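Local structure of putative transcriptional regulator, LysR family (Vibrio parahaemolyticus, 3OXN) at residues Y194-H199 against W210-V215. The protein probably acts as a LysR-family DNA-binding transcription factor, represented here by its effector-binding domain of periplasmic-binding-protein type. Sequence-based numbering, arbitrary orientation.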
ATOM      1  N   TYR A 194     -14.990   6.449   8.353  1.00 33.96           N
ATOM      2  CA  TYR A 194     -13.935   5.566   8.826  1.00 31.68           C
ATOM      3  C   TYR A 194     -14.042   5.451  10.332  1.00 29.53           C
ATOM      4  O   TYR A 194     -14.715   6.251  10.975  1.00 26.58           O
ATOM      5  CB  TYR A 194     -12.562   6.125   8.461  1.00 30.13           C
ATOM      6  CG  TYR A 194     -11.806   5.332   7.436  1.00 31.62           C
ATOM      7  CD1 TYR A 194     -12.392   4.988   6.228  1.00 34.00           C
ATOM      8  CD2 TYR A 194     -10.487   4.936   7.668  1.00 33.01           C
ATOM      9  CE1 TYR A 194     -11.690   4.263   5.272  1.00 34.07           C
ATOM     10  CE2 TYR A 194      -9.765   4.217   6.720  1.00 30.85           C
ATOM     11  CZ  TYR A 194     -10.373   3.881   5.516  1.00 33.08           C
ATOM     12  OH  TYR A 194      -9.676   3.168   4.556  1.00 32.37           O
ATOM     13  N   SER A 195     -13.360   4.448  10.880  1.00 33.75           N
ATOM     14  CA  SER A 195     -13.432   4.122  12.304  1.00 33.15           C
ATOM     15  C   SER A 195     -12.220   3.352  12.832  1.00 27.77           C
ATOM     16  O   SER A 195     -11.379   2.892  12.077  1.00 24.78           O
ATOM     17  CB  SER A 195     -14.725   3.349  12.623  1.00 31.13           C
ATOM     18  OG  SER A 195     -15.327   2.833  11.459  1.00 30.68           O
HETATM   19  N   MSE A 196     -12.123   3.271  14.154  1.00 31.98           N
HETATM   20  CA  MSE A 196     -11.175   2.391  14.802  1.00 29.61           C
HETATM   21  C   MSE A 196     -11.955   1.171  15.206  1.00 29.03           C
HETATM   22  O   MSE A 196     -13.129   1.278  15.551  1.00 29.04           O
HETATM   23  CB  MSE A 196     -10.614   3.038  16.046  1.00 29.38           C
HETATM   24  CG  MSE A 196      -9.652   4.164  15.793  1.00 32.88           C
HETATM   25 SE   MSE A 196      -9.066   4.909  17.522  1.00 47.09          SE
HETATM   26  CE  MSE A 196     -10.806   5.378  18.278  1.00 35.41           C
ATOM     27  N   ILE A 197     -11.316   0.012  15.154  1.00 26.20           N
ATOM     28  CA  ILE A 197     -11.956  -1.203  15.617  1.00 28.85           C
ATOM     29  C   ILE A 197     -10.994  -1.954  16.505  1.00 27.26           C
ATOM     30  O   ILE A 197      -9.813  -2.051  16.192  1.00 28.21           O
ATOM     31  CB  ILE A 197     -12.387  -2.104  14.443  1.00 31.59           C
ATOM     32  CG1 ILE A 197     -12.908  -1.260  13.268  1.00 29.60           C
ATOM     33  CG2 ILE A 197     -13.423  -3.134  14.903  1.00 31.17           C
ATOM     34  CD1 ILE A 197     -14.306  -0.751  13.440  1.00 28.19           C
ATOM     35  N   TRP A 198     -11.490  -2.484  17.617  1.00 28.37           N
ATOM     36  CA  TRP A 198     -10.644  -3.275  18.497  1.00 31.08           C
ATOM     37  C   TRP A 198     -11.412  -4.341  19.273  1.00 32.99           C
ATOM     38  O   TRP A 198     -12.631  -4.279  19.409  1.00 29.29           O
ATOM     39  CB  TRP A 198      -9.845  -2.377  19.456  1.00 32.76           C
ATOM     40  CG  TRP A 198     -10.694  -1.615  20.420  1.00 32.67           C
ATOM     41  CD1 TRP A 198     -11.001  -1.978  21.686  1.00 32.83           C
ATOM     42  CD2 TRP A 198     -11.352  -0.363  20.188  1.00 32.73           C
ATOM     43  NE1 TRP A 198     -11.803  -1.033  22.266  1.00 36.26           N
ATOM     44  CE2 TRP A 198     -12.034  -0.027  21.360  1.00 33.92           C
ATOM     45  CE3 TRP A 198     -11.422   0.515  19.096  1.00 33.44           C
ATOM     46  CZ2 TRP A 198     -12.788   1.139  21.486  1.00 36.30           C
ATOM     47  CZ3 TRP A 198     -12.171   1.676  19.217  1.00 34.62           C
ATOM     48  CH2 TRP A 198     -12.843   1.976  20.402  1.00 36.11           C
ATOM     49  N   HIS A 199     -10.662  -5.312  19.787  1.00 35.38           N
ATOM     50  CA  HIS A 199     -11.209  -6.382  20.610  1.00 39.37           C
ATOM     51  C   HIS A 199     -11.544  -5.875  22.023  1.00 39.58           C
ATOM     52  O   HIS A 199     -10.831  -5.041  22.571  1.00 39.52           O
ATOM     53  CB  HIS A 199     -10.190  -7.525  20.686  1.00 38.84           C
ATOM     54  CG  HIS A 199     -10.778  -8.861  21.035  1.00 41.74           C
ATOM     55  ND1 HIS A 199     -11.021  -9.253  22.337  1.00 44.39           N
ATOM     56  CD2 HIS A 199     -11.123  -9.913  20.258  1.00 42.09           C
ATOM     57  CE1 HIS A 199     -11.507 -10.482  22.342  1.00 43.00           C
ATOM     58  NE2 HIS A 199     -11.578 -10.909  21.094  1.00 43.01           N
ATOM     59  N   TRP A 210      -4.811   4.492  25.499  1.00 38.45           N
ATOM     60  CA  TRP A 210      -3.980   5.648  25.189  1.00 38.67           C
ATOM     61  C   TRP A 210      -3.779   5.790  23.684  1.00 38.29           C
ATOM     62  O   TRP A 210      -3.979   6.864  23.125  1.00 37.86           O
ATOM     63  CB  TRP A 210      -2.626   5.579  25.915  1.00 41.95           C
ATOM     64  CG  TRP A 210      -1.642   6.577  25.381  1.00 41.28           C
ATOM     65  CD1 TRP A 210      -1.525   7.873  25.747  1.00 40.56           C
ATOM     66  CD2 TRP A 210      -0.668   6.363  24.352  1.00 44.34           C
ATOM     67  NE1 TRP A 210      -0.536   8.489  25.022  1.00 40.48           N
ATOM     68  CE2 TRP A 210       0.013   7.580  24.156  1.00 40.46           C
ATOM     69  CE3 TRP A 210      -0.296   5.254  23.574  1.00 41.70           C
ATOM     70  CZ2 TRP A 210       1.040   7.733  23.228  1.00 45.24           C
ATOM     71  CZ3 TRP A 210       0.731   5.401  22.648  1.00 41.86           C
ATOM     72  CH2 TRP A 210       1.386   6.630  22.484  1.00 43.02           C
ATOM     73  N   LEU A 211      -3.377   4.700  23.035  1.00 39.67           N
ATOM     74  CA  LEU A 211      -3.181   4.688  21.583  1.00 40.79           C
ATOM     75  C   LEU A 211      -4.408   5.232  20.869  1.00 35.12           C
ATOM     76  O   LEU A 211      -4.301   6.118  20.023  1.00 33.93           O
ATOM     77  CB  LEU A 211      -2.889   3.265  21.068  1.00 40.69           C
ATOM     78  CG  LEU A 211      -2.140   3.063  19.737  1.00 38.08           C
ATOM     79  CD1 LEU A 211      -2.406   1.684  19.174  1.00 37.58           C
ATOM     80  CD2 LEU A 211      -2.502   4.102  18.705  1.00 38.25           C
ATOM     81  N   ARG A 212      -5.568   4.688  21.211  1.00 32.86           N
ATOM     82  CA  ARG A 212      -6.797   5.079  20.551  1.00 34.33           C
ATOM     83  C   ARG A 212      -7.029   6.590  20.612  1.00 36.25           C
ATOM     84  O   ARG A 212      -7.358   7.225  19.597  1.00 30.45           O
ATOM     85  CB  ARG A 212      -7.969   4.310  21.135  1.00 32.39           C
ATOM     86  CG  ARG A 212      -7.834   2.843  20.920  1.00 31.91           C
ATOM     87  CD  ARG A 212      -9.177   2.167  20.924  1.00 34.72           C
ATOM     88  NE  ARG A 212      -9.684   1.990  22.273  1.00 36.85           N
ATOM     89  CZ  ARG A 212      -9.190   1.111  23.135  1.00 36.93           C
ATOM     90  NH1 ARG A 212      -8.174   0.340  22.780  1.00 37.65           N
ATOM     91  NH2 ARG A 212      -9.707   1.005  24.347  1.00 38.63           N
ATOM     92  N   SER A 213      -6.817   7.159  21.796  1.00 36.72           N
ATOM     93  CA  SER A 213      -7.023   8.588  22.017  1.00 38.87           C
ATOM     94  C   SER A 213      -6.068   9.488  21.224  1.00 38.51           C
ATOM     95  O   SER A 213      -6.472  10.555  20.734  1.00 37.38           O
ATOM     96  CB  SER A 213      -6.947   8.920  23.510  1.00 43.77           C
ATOM     97  OG  SER A 213      -5.935   8.151  24.127  1.00 43.29           O
ATOM     98  N   VAL A 214      -4.803   9.087  21.111  1.00 36.10           N
ATOM     99  CA  VAL A 214      -3.879   9.859  20.293  1.00 34.99           C
ATOM    100  C   VAL A 214      -4.302   9.785  18.837  1.00 36.57           C
ATOM    101  O   VAL A 214      -4.240  10.781  18.112  1.00 38.88           O
ATOM    102  CB  VAL A 214      -2.428   9.427  20.477  1.00 36.99           C
ATOM    103  CG1 VAL A 214      -1.734  10.362  21.460  1.00 43.55           C
ATOM    104  CG2 VAL A 214      -2.364   8.009  20.973  1.00 38.93           C
ATOM    105  N   VAL A 215      -4.761   8.604  18.426  1.00 34.14           N
ATOM    106  CA  VAL A 215      -5.368   8.428  17.113  1.00 34.27           C
ATOM    107  C   VAL A 215      -6.601   9.323  17.016  1.00 34.96           C
ATOM    108  O   VAL A 215      -6.785  10.057  16.049  1.00 34.06           O
ATOM    109  CB  VAL A 215      -5.768   6.935  16.865  1.00 33.63           C
ATOM    110  CG1 VAL A 215      -6.641   6.794  15.639  1.00 23.69           C
ATOM    111  CG2 VAL A 215      -4.525   6.055  16.745  1.00 31.93           C
TER
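The guanidinium of Arg212, on helix 206-227, lies flat on the indole of Trp198, on strand 194-199, with the two planes 15° apart. CZ of Arg212 sits 3.6 Å from the centroid of the five-membered ring, over its face, in a cation-pi contact. CD of Arg212 stands 3.3 Å from the centroid of the six-membered ring as a CH-pi contact. Between them, NE of the guanidinium lies over the middle of the indole, nearest CE2. A bend at chi3 (-78°) carries the guanidinium over the indole face, the two side chains crossing at about a right angle. The polar ends of the pair turn to the connecting loop, where Arg212 NH1 is hydrogen-bonded to Cys202 O. Glu203 adds a weak hydrogen bond to Trp198 NE1 and a long, weak ion pair to Arg212 NH2.

Apolar packing takes over at Met196, a selenomethionine that meets the helix through its selenium. Its SE lies 3.6 Å from CG1 of Val215, and also meets CB of Arg212 at 3.8 Å.

Strand and helix run antiparallel, at 176°, their axes 10.5 Å apart. The contact packs helix 206-227 on the five-stranded sheet of one lobe of the LysR effector-binding domain, where strand 194-199 lies between strands 71-74 and 83-89; Met196 and Trp198, two residues apart, both point toward the helix. Side chains thus make the join across this pair of segments, and the buried Arg212 combines stacking with a hydrogen bond to the Cys202 carbonyl and the nearby carboxylate of Glu203, surroundings consistent with a retained positive charge.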